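Local coordinates for protein epoxyqueuosine reductase (Streptococcus thermophilus, PDB 5D6S) that belongs to the QueG family of iron–sulfur proteins and holds cobalamin together with two iron/sulfur clusters in a single chain, at residues K92-I97 and T164-R169; G179-K184 and M190-L195; V339-I344 and I358-E363; E343-N348 and L373-G378. All blocks are in the same frame, centred on the assembly; numbering follows the deposited sequence.

Interaction 1 (K92-I97 and T164-R169); sequences KTIISI and TAVAKR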
loop_
_atom_site.group_PDB
_atom_site.type_symbol
_atom_site.label_atom_id
_atom_site.label_comp_id
_atom_site.label_asym_id
_atom_site.label_seq_id
_atom_site.Cartn_x
_atom_site.Cartn_y
_atom_site.Cartn_z
ATOM N N LYS A 92 18.950 -13.959 18.610
ATOM C CA LYS A 92 19.443 -13.297 19.792
ATOM C C LYS A 92 19.044 -11.819 19.783
ATOM O O LYS A 92 18.515 -11.316 20.757
ATOM C CB LYS A 92 20.963 -13.463 19.850
ATOM C CG LYS A 92 21.513 -13.615 21.253
ATOM C CD LYS A 92 21.136 -14.959 21.860
ATOM C CE LYS A 92 20.595 -14.768 23.272
ATOM N NZ LYS A 92 20.244 -16.049 23.935
ATOM N N THR A 93 19.309 -11.121 18.685
ATOM C CA THR A 93 18.804 -9.764 18.512
ATOM C C THR A 93 18.134 -9.594 17.140
ATOM O O THR A 93 18.337 -10.410 16.231
ATOM C CB THR A 93 19.915 -8.706 18.712
ATOM O OG1 THR A 93 19.348 -7.393 18.631
ATOM C CG2 THR A 93 20.996 -8.816 17.659
ATOM N N ILE A 94 17.303 -8.556 17.015
ATOM C CA ILE A 94 16.663 -8.171 15.739
ATOM C C ILE A 94 17.005 -6.725 15.442
ATOM O O ILE A 94 16.826 -5.859 16.287
ATOM C CB ILE A 94 15.115 -8.280 15.780
ATOM C CG1 ILE A 94 14.669 -9.732 15.999
ATOM C CG2 ILE A 94 14.518 -7.773 14.480
ATOM C CD1 ILE A 94 13.201 -9.892 16.338
ATOM N N ILE A 95 17.447 -6.471 14.219
ATOM C CA ILE A 95 17.808 -5.126 13.787
ATOM C C ILE A 95 16.736 -4.609 12.847
ATOM O O ILE A 95 16.561 -5.138 11.749
ATOM C CB ILE A 95 19.140 -5.118 13.025
ATOM C CG1 ILE A 95 20.199 -5.889 13.823
ATOM C CG2 ILE A 95 19.567 -3.691 12.735
ATOM C CD1 ILE A 95 21.508 -6.113 13.083
ATOM N N SER A 96 16.025 -3.575 13.282
ATOM C CA SER A 96 14.987 -2.962 12.477
ATOM C C SER A 96 15.583 -1.840 11.664
ATOM O O SER A 96 16.199 -0.950 12.240
ATOM C CB SER A 96 13.877 -2.393 13.357
ATOM O OG SER A 96 12.967 -1.636 12.574
ATOM N N ILE A 97 15.359 -1.846 10.346
ATOM C CA ILE A 97 15.743 -0.702 9.503
ATOM C C ILE A 97 14.540 0.113 9.020
ATOM O O ILE A 97 13.412 -0.364 9.017
ATOM C CB ILE A 97 16.612 -1.103 8.300
ATOM C CG1 ILE A 97 15.855 -1.992 7.337
ATOM C CG2 ILE A 97 17.855 -1.815 8.787
ATOM C CD1 ILE A 97 16.543 -2.060 5.991
ATOM N N THR A 164 5.917 -3.777 11.982
ATOM C CA THR A 164 5.560 -2.520 12.549
ATOM C C THR A 164 5.921 -2.525 14.045
ATOM O O THR A 164 6.400 -1.529 14.576
ATOM C CB THR A 164 4.069 -2.280 12.243
ATOM O OG1 THR A 164 3.853 -0.899 11.940
ATOM C CG2 THR A 164 3.160 -2.741 13.361
ATOM N N ALA A 165 5.695 -3.669 14.685
ATOM C CA ALA A 165 5.902 -3.856 16.122
ATOM C C ALA A 165 7.367 -4.107 16.443
ATOM O O ALA A 165 7.856 -3.801 17.537
ATOM C CB ALA A 165 5.055 -5.020 16.634
ATOM N N VAL A 166 8.063 -4.667 15.477
ATOM C CA VAL A 166 9.501 -4.809 15.578
ATOM C C VAL A 166 10.169 -3.441 15.637
ATOM O O VAL A 166 10.978 -3.185 16.518
ATOM C CB VAL A 166 10.064 -5.611 14.390
ATOM C CG1 VAL A 166 11.568 -5.452 14.291
ATOM C CG2 VAL A 166 9.681 -7.077 14.535
ATOM N N ALA A 167 9.824 -2.570 14.694
ATOM C CA ALA A 167 10.393 -1.227 14.635
ATOM C C ALA A 167 10.070 -0.379 15.877
ATOM O O ALA A 167 10.825 0.543 16.204
ATOM C CB ALA A 167 9.919 -0.521 13.386
ATOM N N LYS A 168 8.960 -0.670 16.545
ATOM C CA LYS A 168 8.654 -0.002 17.804
ATOM C C LYS A 168 9.591 -0.443 18.941
ATOM O O LYS A 168 10.269 0.400 19.536
ATOM C CB LYS A 168 7.206 -0.218 18.233
ATOM C CG LYS A 168 6.906 0.471 19.552
ATOM C CD LYS A 168 5.464 0.359 19.979
ATOM C CE LYS A 168 5.393 0.237 21.490
ATOM N NZ LYS A 168 4.027 -0.062 21.950
ATOM N N ARG A 169 9.625 -1.743 19.247
ATOM C CA ARG A 169 10.590 -2.265 20.234
ATOM C C ARG A 169 12.031 -1.835 19.954
ATOM O O ARG A 169 12.841 -1.825 20.868
ATOM C CB ARG A 169 10.582 -3.799 20.354
ATOM C CG ARG A 169 9.497 -4.379 21.246
ATOM C CD ARG A 169 9.930 -5.632 22.015
ATOM N NE ARG A 169 10.848 -6.531 21.289
ATOM C CZ ARG A 169 10.678 -7.853 21.112
ATOM N NH1 ARG A 169 11.599 -8.551 20.444
ATOM N NH2 ARG A 169 9.609 -8.493 21.591
#
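Ser96 of strand 93-97 and Ala167 of helix 164-169 mark the closest pairing of the two backbones, their CA atoms 5.4 Å apart where the segment axes run across each other at 102°. It is a worked example of a helix laid over one face of a sheet. Ile94 and Ser96 both send their CB toward the helix, whereas Ile95 between them faces the other way. Val166 answers with a single methyl: its CG1 rests 3.8 Å from Ile94 CG2 and 3.9 Å from Ser96 CB, so one branch bridges two residues of the same strand face. The Ile94 and Val166 side chains meet at about a right angle, branch against branch. In Ser96 the hydroxyl is anti to the backbone N (chi1 172°), which carries OG across to the flank of the helix, 3.3 Å from Ala167 CB. Ala167 also touches Leu192 of the neighbouring strand 190-197, and the helix therefore spans two strands of the four-stranded antiparallel sheet. At its C-terminal end Arg169 is tied to Thr49, Asp52 and Asp53, while Thr164 and Lys168 touch cobalamin. With no hydrogen bond between the two segments, the buried contact is made by van der Waals packing of Ile94, Val166 and Ala167, with the Ser96 hydroxyl lying against the helix.

Interaction 2 (G179-K184 and M190-L195); sequences GLVISK and MYLGEL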
loop_
_atom_site.group_PDB
_atom_site.type_symbol
_atom_site.label_atom_id
_atom_site.label_comp_id
_atom_site.label_asym_id
_atom_site.label_seq_id
_atom_site.Cartn_x
_atom_site.Cartn_y
_atom_site.Cartn_z
ATOM N N GLY A 179 -2.136 2.957 13.053
ATOM C CA GLY A 179 -1.530 1.630 12.891
ATOM C C GLY A 179 -0.096 1.675 12.401
ATOM O O GLY A 179 0.616 0.680 12.456
ATOM N N LEU A 180 0.338 2.837 11.949
ATOM C CA LEU A 180 1.658 2.967 11.346
ATOM C C LEU A 180 2.770 3.368 12.323
ATOM O O LEU A 180 2.520 3.909 13.393
ATOM C CB LEU A 180 1.597 4.002 10.227
ATOM C CG LEU A 180 0.761 3.596 9.014
ATOM C CD1 LEU A 180 0.461 4.822 8.160
ATOM C CD2 LEU A 180 1.500 2.545 8.207
ATOM N N VAL A 181 4.003 3.112 11.914
ATOM C CA VAL A 181 5.177 3.518 12.675
ATOM C C VAL A 181 5.561 4.926 12.287
ATOM O O VAL A 181 5.796 5.206 11.122
ATOM C CB VAL A 181 6.367 2.579 12.441
ATOM C CG1 VAL A 181 7.667 3.246 12.838
ATOM C CG2 VAL A 181 6.179 1.291 13.232
ATOM N N ILE A 182 5.622 5.797 13.291
ATOM C CA ILE A 182 5.865 7.232 13.124
ATOM C C ILE A 182 7.178 7.623 13.792
ATOM O O ILE A 182 7.360 7.422 14.998
ATOM C CB ILE A 182 4.776 8.068 13.837
ATOM C CG1 ILE A 182 3.351 7.521 13.594
ATOM C CG2 ILE A 182 4.943 9.541 13.483
ATOM C CD1 ILE A 182 2.485 8.293 12.620
ATOM N N SER A 183 8.092 8.193 13.021
ATOM C CA SER A 183 9.312 8.800 13.581
ATOM C C SER A 183 9.198 10.320 13.577
ATOM O O SER A 183 8.521 10.895 12.716
ATOM C CB SER A 183 10.551 8.382 12.788
ATOM O OG SER A 183 10.726 9.191 11.633
ATOM N N LYS A 184 9.834 10.961 14.561
ATOM C CA LYS A 184 9.955 12.438 14.620
ATOM C C LYS A 184 10.657 12.982 13.391
ATOM O O LYS A 184 10.237 13.962 12.789
ATOM C CB LYS A 184 10.767 12.869 15.850
ATOM C CG LYS A 184 9.931 13.482 16.961
ATOM C CD LYS A 184 10.798 14.161 18.014
ATOM C CE LYS A 184 9.951 15.002 18.969
ATOM N NZ LYS A 184 10.797 15.853 19.855
ATOM N N MET A 190 8.153 6.171 5.961
ATOM C CA MET A 190 9.280 5.219 5.965
ATOM C C MET A 190 8.877 3.788 5.567
ATOM O O MET A 190 7.834 3.275 6.015
ATOM C CB MET A 190 9.896 5.104 7.364
ATOM C CG MET A 190 10.253 6.413 8.057
ATOM S SD MET A 190 10.702 6.115 9.775
ATOM C CE MET A 190 9.111 5.755 10.545
ATOM N N TYR A 191 9.720 3.159 4.738
ATOM C CA TYR A 191 9.679 1.711 4.504
ATOM C C TYR A 191 10.392 1.012 5.650
ATOM O O TYR A 191 11.386 1.514 6.154
ATOM C CB TYR A 191 10.421 1.332 3.220
ATOM C CG TYR A 191 10.010 2.088 1.961
ATOM C CD1 TYR A 191 8.674 2.226 1.596
ATOM C CD2 TYR A 191 10.977 2.642 1.112
ATOM C CE1 TYR A 191 8.312 2.901 0.435
ATOM C CE2 TYR A 191 10.616 3.299 -0.059
ATOM C CZ TYR A 191 9.284 3.430 -0.394
ATOM O OH TYR A 191 8.927 4.090 -1.554
ATOM N N LEU A 192 9.891 -0.141 6.062
ATOM C CA LEU A 192 10.484 -0.898 7.167
ATOM C C LEU A 192 11.050 -2.253 6.740
ATOM O O LEU A 192 10.571 -2.873 5.803
ATOM C CB LEU A 192 9.464 -1.139 8.290
ATOM C CG LEU A 192 8.877 0.109 8.957
ATOM C CD1 LEU A 192 8.004 -0.264 10.156
ATOM C CD2 LEU A 192 9.976 1.077 9.363
ATOM N N GLY A 193 12.080 -2.678 7.457
ATOM C CA GLY A 193 12.679 -3.995 7.305
ATOM C C GLY A 193 13.249 -4.517 8.622
ATOM O O GLY A 193 13.329 -3.787 9.608
ATOM N N GLU A 194 13.647 -5.783 8.621
ATOM C CA GLU A 194 14.254 -6.440 9.783
ATOM C C GLU A 194 15.352 -7.386 9.355
ATOM O O GLU A 194 15.229 -8.080 8.353
ATOM C CB GLU A 194 13.268 -7.318 10.539
ATOM C CG GLU A 194 12.044 -6.615 11.046
ATOM C CD GLU A 194 10.893 -6.742 10.101
ATOM O OE1 GLU A 194 10.429 -5.682 9.635
ATOM O OE2 GLU A 194 10.479 -7.895 9.815
ATOM N N LEU A 195 16.409 -7.427 10.157
ATOM C CA LEU A 195 17.430 -8.451 10.043
ATOM C C LEU A 195 17.472 -9.193 11.372
ATOM O O LEU A 195 18.001 -8.685 12.368
ATOM C CB LEU A 195 18.781 -7.814 9.725
ATOM C CG LEU A 195 19.904 -8.773 9.367
ATOM C CD1 LEU A 195 19.581 -9.573 8.119
ATOM C CD2 LEU A 195 21.185 -7.980 9.159
#
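Val181 and Ser183 meet Met190 and Leu192 in the wall of the cobalamin pocket, where a two-stranded antiparallel sheet comes up against the end of the larger four-stranded one. Strand 181-182 pairs with 174-175 and segment 190-195 with 93-100, so the two segments belong to different sheets and touch through side chains without a hydrogen bond between them. The general lesson is that backbone atoms can supply the polar contacts of a cofactor pocket, since Gly179 O, Val181 N, Met190 O and Leu192 O all hydrogen-bond to cobalamin, while a side chain such as that of Val181 both packs between the strands and approaches the ligand. Val181 splits its two branches between two partners. CG1 lies 3.7 Å from Met190 CE, the two side chains crossing at about a right angle, and CG2 lies 3.9 Å from Leu192 CD1. Met190 reaches over from its strand on a chain extended at chi2 and then turned at chi3 (-73°), a bend that brings the terminal methyl back against the backbone of segment 179-184, with CE 3.4 Å from Val181 O and 3.6 Å from Ser183 N. Ile182 has its CB pointing away from this contact, and its side chain comes within about 4 Å of an iron/sulfur cluster. Ser183 OG hydrogen-bonds to Tyr186 N just beyond the segment and lies 3.6 Å from Met190 SD.

Interaction 3 (V339-I344 and I358-E363); sequences VKLMEI and IWALGE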
loop_
_atom_site.group_PDB
_atom_site.type_symbol
_atom_site.label_atom_id
_atom_site.label_comp_id
_atom_site.label_asym_id
_atom_site.label_seq_id
_atom_site.Cartn_x
_atom_site.Cartn_y
_atom_site.Cartn_z
ATOM N N VAL A 339 -16.120 6.668 -25.101
ATOM C CA VAL A 339 -15.945 5.801 -26.256
ATOM C C VAL A 339 -15.051 4.614 -25.863
ATOM O O VAL A 339 -15.248 3.469 -26.316
ATOM C CB VAL A 339 -15.523 6.532 -27.560
ATOM C CG1 VAL A 339 -14.994 7.929 -27.311
ATOM C CG2 VAL A 339 -14.519 5.708 -28.362
ATOM N N LYS A 340 -14.084 4.872 -24.998
ATOM C CA LYS A 340 -13.231 3.786 -24.507
ATOM C C LYS A 340 -13.987 2.771 -23.646
ATOM O O LYS A 340 -13.763 1.563 -23.707
ATOM C CB LYS A 340 -12.061 4.357 -23.709
ATOM C CG LYS A 340 -11.091 3.308 -23.194
ATOM C CD LYS A 340 -10.576 2.407 -24.280
ATOM C CE LYS A 340 -9.552 1.417 -23.734
ATOM N NZ LYS A 340 -9.029 0.534 -24.808
ATOM N N LEU A 341 -14.845 3.278 -22.794
ATOM C CA LEU A 341 -15.643 2.411 -21.955
ATOM C C LEU A 341 -16.526 1.534 -22.846
ATOM O O LEU A 341 -16.771 0.380 -22.543
ATOM C CB LEU A 341 -16.466 3.265 -20.972
ATOM C CG LEU A 341 -15.609 4.056 -19.968
ATOM C CD1 LEU A 341 -16.394 5.140 -19.286
ATOM C CD2 LEU A 341 -15.004 3.151 -18.909
ATOM N N MET A 342 -17.004 2.092 -23.951
ATOM C CA MET A 342 -17.902 1.362 -24.814
ATOM C C MET A 342 -17.119 0.251 -25.465
ATOM O O MET A 342 -17.637 -0.832 -25.654
ATOM C CB MET A 342 -18.579 2.282 -25.833
ATOM C CG MET A 342 -19.859 2.959 -25.359
ATOM S SD MET A 342 -20.320 4.419 -26.367
ATOM C CE MET A 342 -22.015 3.956 -26.765
ATOM N N GLU A 343 -15.859 0.504 -25.784
ATOM C CA GLU A 343 -14.979 -0.492 -26.414
ATOM C C GLU A 343 -14.702 -1.653 -25.461
ATOM O O GLU A 343 -14.757 -2.829 -25.856
ATOM C CB GLU A 343 -13.656 0.129 -26.887
ATOM C CG GLU A 343 -13.809 1.002 -28.133
ATOM C CD GLU A 343 -12.584 1.877 -28.460
ATOM O OE1 GLU A 343 -11.469 1.562 -27.982
ATOM O OE2 GLU A 343 -12.761 2.889 -29.189
ATOM N N ILE A 344 -14.398 -1.323 -24.207
ATOM C CA ILE A 344 -14.167 -2.344 -23.202
ATOM C C ILE A 344 -15.398 -3.252 -23.089
ATOM O O ILE A 344 -15.298 -4.469 -23.096
ATOM C CB ILE A 344 -13.865 -1.685 -21.846
ATOM C CG1 ILE A 344 -12.469 -1.124 -21.856
ATOM C CG2 ILE A 344 -13.990 -2.681 -20.699
ATOM C CD1 ILE A 344 -12.232 -0.120 -20.766
ATOM N N ILE A 358 -19.665 -0.453 -17.266
ATOM C CA ILE A 358 -21.105 -0.242 -17.333
ATOM C C ILE A 358 -21.570 0.704 -16.233
ATOM O O ILE A 358 -22.245 1.691 -16.502
ATOM C CB ILE A 358 -21.854 -1.577 -17.213
ATOM C CG1 ILE A 358 -21.730 -2.334 -18.536
ATOM C CG2 ILE A 358 -23.316 -1.341 -16.880
ATOM C CD1 ILE A 358 -22.206 -3.742 -18.430
ATOM N N TRP A 359 -21.118 0.446 -15.002
ATOM C CA TRP A 359 -21.341 1.362 -13.912
ATOM C C TRP A 359 -20.837 2.755 -14.260
ATOM O O TRP A 359 -21.517 3.748 -14.022
ATOM C CB TRP A 359 -20.632 0.867 -12.634
ATOM C CG TRP A 359 -20.658 1.855 -11.487
ATOM C CD1 TRP A 359 -21.723 2.156 -10.694
ATOM C CD2 TRP A 359 -19.585 2.673 -11.036
ATOM N NE1 TRP A 359 -21.373 3.105 -9.756
ATOM C CE2 TRP A 359 -20.063 3.432 -9.939
ATOM C CE3 TRP A 359 -18.266 2.829 -11.427
ATOM C CZ2 TRP A 359 -19.267 4.344 -9.255
ATOM C CZ3 TRP A 359 -17.454 3.753 -10.733
ATOM C CH2 TRP A 359 -17.963 4.492 -9.668
ATOM N N ALA A 360 -19.620 2.816 -14.765
ATOM C CA ALA A 360 -18.944 4.087 -15.013
ATOM C C ALA A 360 -19.761 4.963 -15.984
ATOM O O ALA A 360 -19.838 6.202 -15.809
ATOM C CB ALA A 360 -17.525 3.859 -15.519
ATOM N N LEU A 361 -20.396 4.345 -16.978
ATOM C CA LEU A 361 -21.256 5.130 -17.873
ATOM C C LEU A 361 -22.442 5.746 -17.136
ATOM O O LEU A 361 -22.851 6.862 -17.451
ATOM C CB LEU A 361 -21.724 4.310 -19.046
ATOM C CG LEU A 361 -20.639 3.942 -20.053
ATOM C CD1 LEU A 361 -21.201 2.950 -21.041
ATOM C CD2 LEU A 361 -20.095 5.142 -20.792
ATOM N N GLY A 362 -22.967 5.047 -16.136
ATOM C CA GLY A 362 -24.069 5.583 -15.359
ATOM C C GLY A 362 -23.672 6.773 -14.506
ATOM O O GLY A 362 -24.513 7.539 -14.042
ATOM N N GLU A 363 -22.384 6.922 -14.294
ATOM C CA GLU A 363 -21.866 8.011 -13.505
ATOM C C GLU A 363 -21.550 9.216 -14.405
ATOM O O GLU A 363 -21.855 10.363 -14.061
ATOM C CB GLU A 363 -20.587 7.517 -12.784
ATOM C CG GLU A 363 -20.716 7.074 -11.318
ATOM C CD GLU A 363 -22.128 6.993 -10.761
ATOM O OE1 GLU A 363 -22.911 6.111 -11.161
ATOM O OE2 GLU A 363 -22.437 7.827 -9.890
#
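Leu341, Ala360 and Leu361 make this contact without any flat group; the one aromatic ring of the two segments, the indole of Trp359, is directed elsewhere. Glu363 CG lies over one of its faces, 3.7 Å from the plane and nearer the ring's periphery than its centre, and the ring also forms a cation-pi pair with Arg253. Across the contact itself the touching is done by methyls. Leu341 CD1 lies 4.0 Å from Leu361 CD2 and 4.1 Å from Ala360 CB, so a single methyl serves two successive residues of the opposing helix. Helices 338-347 and 351-364 are consecutive in the all-helical C-terminal part of the chain and run in roughly opposite directions, an antiparallel helical hairpin held by its apolar inner surface. Leu341 aims its CB at the partner helix. Leu361 starts along the flank, but with CG anti to the carbonyl carbon (chi1 -69°) its end swings in, placing CD2 also 4.1 Å from Leu341 CB. The two leucines run past one another, pointing contrary ways, instead of meeting end on. Ile326 of helix 318-331 touches both Leu341 and Ala360, and Tyr375 of helix 370-377 packs on Leu361.

Interaction 4 (E343-N348 and L373-G378); sequences EIIDKN and LDYMRG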
loop_
_atom_site.group_PDB
_atom_site.type_symbol
_atom_site.label_atom_id
_atom_site.label_comp_id
_atom_site.label_asym_id
_atom_site.label_seq_id
_atom_site.Cartn_x
_atom_site.Cartn_y
_atom_site.Cartn_z
ATOM N N GLU A 343 -15.859 0.504 -25.784
ATOM C CA GLU A 343 -14.979 -0.492 -26.414
ATOM C C GLU A 343 -14.702 -1.653 -25.461
ATOM O O GLU A 343 -14.757 -2.829 -25.856
ATOM C CB GLU A 343 -13.656 0.129 -26.887
ATOM C CG GLU A 343 -13.809 1.002 -28.133
ATOM C CD GLU A 343 -12.584 1.877 -28.460
ATOM O OE1 GLU A 343 -11.469 1.562 -27.982
ATOM O OE2 GLU A 343 -12.761 2.889 -29.189
ATOM N N ILE A 344 -14.398 -1.323 -24.207
ATOM C CA ILE A 344 -14.167 -2.344 -23.202
ATOM C C ILE A 344 -15.398 -3.252 -23.089
ATOM O O ILE A 344 -15.298 -4.469 -23.096
ATOM C CB ILE A 344 -13.865 -1.685 -21.846
ATOM C CG1 ILE A 344 -12.469 -1.124 -21.856
ATOM C CG2 ILE A 344 -13.990 -2.681 -20.699
ATOM C CD1 ILE A 344 -12.232 -0.120 -20.766
ATOM N N ILE A 345 -16.564 -2.627 -22.976
ATOM C CA ILE A 345 -17.817 -3.350 -22.796
ATOM C C ILE A 345 -18.163 -4.258 -23.992
ATOM O O ILE A 345 -18.667 -5.344 -23.796
ATOM C CB ILE A 345 -18.987 -2.384 -22.552
ATOM C CG1 ILE A 345 -18.836 -1.660 -21.215
ATOM C CG2 ILE A 345 -20.308 -3.135 -22.604
ATOM C CD1 ILE A 345 -19.774 -0.478 -21.065
ATOM N N ASP A 346 -17.941 -3.789 -25.208
ATOM C CA ASP A 346 -18.361 -4.553 -26.379
ATOM C C ASP A 346 -17.387 -5.702 -26.638
ATOM O O ASP A 346 -17.805 -6.829 -26.879
ATOM C CB ASP A 346 -18.706 -3.609 -27.546
ATOM C CG ASP A 346 -20.011 -2.736 -27.212
ATOM O OD1 ASP A 346 -21.120 -3.352 -27.136
ATOM O OD2 ASP A 346 -19.938 -1.471 -26.982
ATOM N N LYS A 347 -16.112 -5.468 -26.423
ATOM C CA LYS A 347 -15.083 -6.506 -26.563
ATOM C C LYS A 347 -15.227 -7.581 -25.484
ATOM O O LYS A 347 -15.258 -8.772 -25.756
ATOM C CB LYS A 347 -13.714 -5.831 -26.464
ATOM C CG LYS A 347 -12.534 -6.669 -26.882
ATOM C CD LYS A 347 -11.277 -5.811 -26.924
ATOM C CE LYS A 347 -10.009 -6.638 -27.099
ATOM N NZ LYS A 347 -10.145 -7.645 -28.197
ATOM N N ASN A 348 -15.333 -7.115 -24.250
ATOM C CA ASN A 348 -15.648 -7.938 -23.100
ATOM C C ASN A 348 -14.707 -9.069 -22.841
ATOM O O ASN A 348 -15.098 -10.155 -22.453
ATOM C CB ASN A 348 -17.043 -8.496 -23.181
ATOM C CG ASN A 348 -17.498 -9.115 -21.871
ATOM O OD1 ASN A 348 -17.318 -8.537 -20.797
ATOM N ND2 ASN A 348 -18.072 -10.298 -21.949
ATOM N N LEU A 373 -29.686 5.747 -24.180
ATOM C CA LEU A 373 -30.661 4.838 -23.560
ATOM C C LEU A 373 -30.840 3.567 -24.402
ATOM O O LEU A 373 -30.883 2.467 -23.871
ATOM C CB LEU A 373 -32.005 5.513 -23.334
ATOM C CG LEU A 373 -31.974 6.709 -22.374
ATOM C CD1 LEU A 373 -33.314 7.414 -22.355
ATOM C CD2 LEU A 373 -31.587 6.278 -20.966
ATOM N N ASP A 374 -30.867 3.712 -25.720
ATOM C CA ASP A 374 -30.959 2.542 -26.597
ATOM C C ASP A 374 -29.679 1.674 -26.508
ATOM O O ASP A 374 -29.762 0.443 -26.517
ATOM C CB ASP A 374 -31.257 2.947 -28.055
ATOM C CG ASP A 374 -32.651 3.610 -28.233
ATOM O OD1 ASP A 374 -33.355 3.852 -27.219
ATOM O OD2 ASP A 374 -33.036 3.891 -29.403
ATOM N N TYR A 375 -28.502 2.306 -26.416
ATOM C CA TYR A 375 -27.234 1.551 -26.299
ATOM C C TYR A 375 -27.324 0.670 -25.082
ATOM O O TYR A 375 -27.057 -0.529 -25.154
ATOM C CB TYR A 375 -26.019 2.487 -26.162
ATOM C CG TYR A 375 -24.744 1.777 -25.744
ATOM C CD1 TYR A 375 -24.103 0.909 -26.611
ATOM C CD2 TYR A 375 -24.196 1.938 -24.475
ATOM C CE1 TYR A 375 -22.949 0.212 -26.245
ATOM C CE2 TYR A 375 -23.023 1.255 -24.100
ATOM C CZ TYR A 375 -22.406 0.395 -24.997
ATOM O OH TYR A 375 -21.228 -0.300 -24.684
ATOM N N MET A 376 -27.668 1.297 -23.956
ATOM C CA MET A 376 -27.668 0.639 -22.640
ATOM C C MET A 376 -28.743 -0.414 -22.583
ATOM O O MET A 376 -28.480 -1.538 -22.194
ATOM C CB MET A 376 -27.869 1.691 -21.527
ATOM C CG MET A 376 -27.760 1.198 -20.099
ATOM S SD MET A 376 -26.177 0.490 -19.646
ATOM C CE MET A 376 -25.117 1.945 -19.755
ATOM N N ARG A 377 -29.955 -0.049 -23.003
ATOM C CA ARG A 377 -31.065 -0.999 -23.058
ATOM C C ARG A 377 -30.640 -2.246 -23.829
ATOM O O ARG A 377 -31.027 -3.363 -23.490
ATOM C CB ARG A 377 -32.310 -0.357 -23.719
ATOM C CG ARG A 377 -33.603 -1.174 -23.622
ATOM C CD ARG A 377 -34.802 -0.490 -24.302
ATOM N NE ARG A 377 -35.000 0.914 -23.881
ATOM C CZ ARG A 377 -34.770 1.994 -24.634
ATOM N NH1 ARG A 377 -34.340 1.873 -25.888
ATOM N NH2 ARG A 377 -34.978 3.214 -24.135
ATOM N N GLY A 378 -29.849 -2.033 -24.870
ATOM C CA GLY A 378 -29.471 -3.084 -25.821
ATOM C C GLY A 378 -28.273 -3.975 -25.492
ATOM O O GLY A 378 -27.982 -4.909 -26.235
#
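Tyr375 donates its hydroxyl hydrogen to Asp346, OH to OD2 2.9 Å, and this bond helps join two helices of the all-helical C-terminal region, 338-347 and 370-377, that are separated in the chain by helix 351-364. It illustrates how a long side chain can span a wide gap: the nearest CA atoms, those of Ile345 and Met376, are 10.6 Å apart. Asp346 OD2 sits at the edge of the phenol ring, in its plane, but the hydroxyl approaches from above the carboxylate, 38° out of that plane. The two flat groups are turned 67° against each other. Beside the polar pair, Ile345, whose CB points toward helix 370-377, sets CG2 3.6 Å from Tyr375 OH, giving the hydroxyl an apolar neighbour as well as a charged one. A step further out, the ring owes its reach to a first torsion that holds CG anti to the backbone N (chi1 168°), while Ile345 is backed by Ala357, Ile358 and Leu361 of helix 351-364. Asp346 is exposed, and solvent probably helps to stabilise its carboxylate. Within the same turn that carries Tyr375, Arg377 NH1 forms a salt bridge with Asp374 OD1 at 2.6 Å.

The four contacts form two pairs on opposite sides of the chain's centre. Interactions 1 and 2, centred 9 Å apart, meet on neighbouring strands of one sheet, where Ile97 N lies 2.9 Å from Gly193 O, a probable hydrogen bond; segments of both include cobalamin-pocket residues, and in interaction 2 the side chain of Ile182 is about 4 Å from an iron/sulfur cluster. Interactions 3 and 4 have centres 8 Å apart and share helix 338-347, with Leu361 CD1 3.7 Å from Ile345 CD1 and Met342 CG 3.6 Å from Tyr375 OH. The pairs do not touch: between interactions 2 and 3 the nearest atoms are about 26 Å apart, leaving interactions 3 and 4 well separated from the cobalamin-lining contacts.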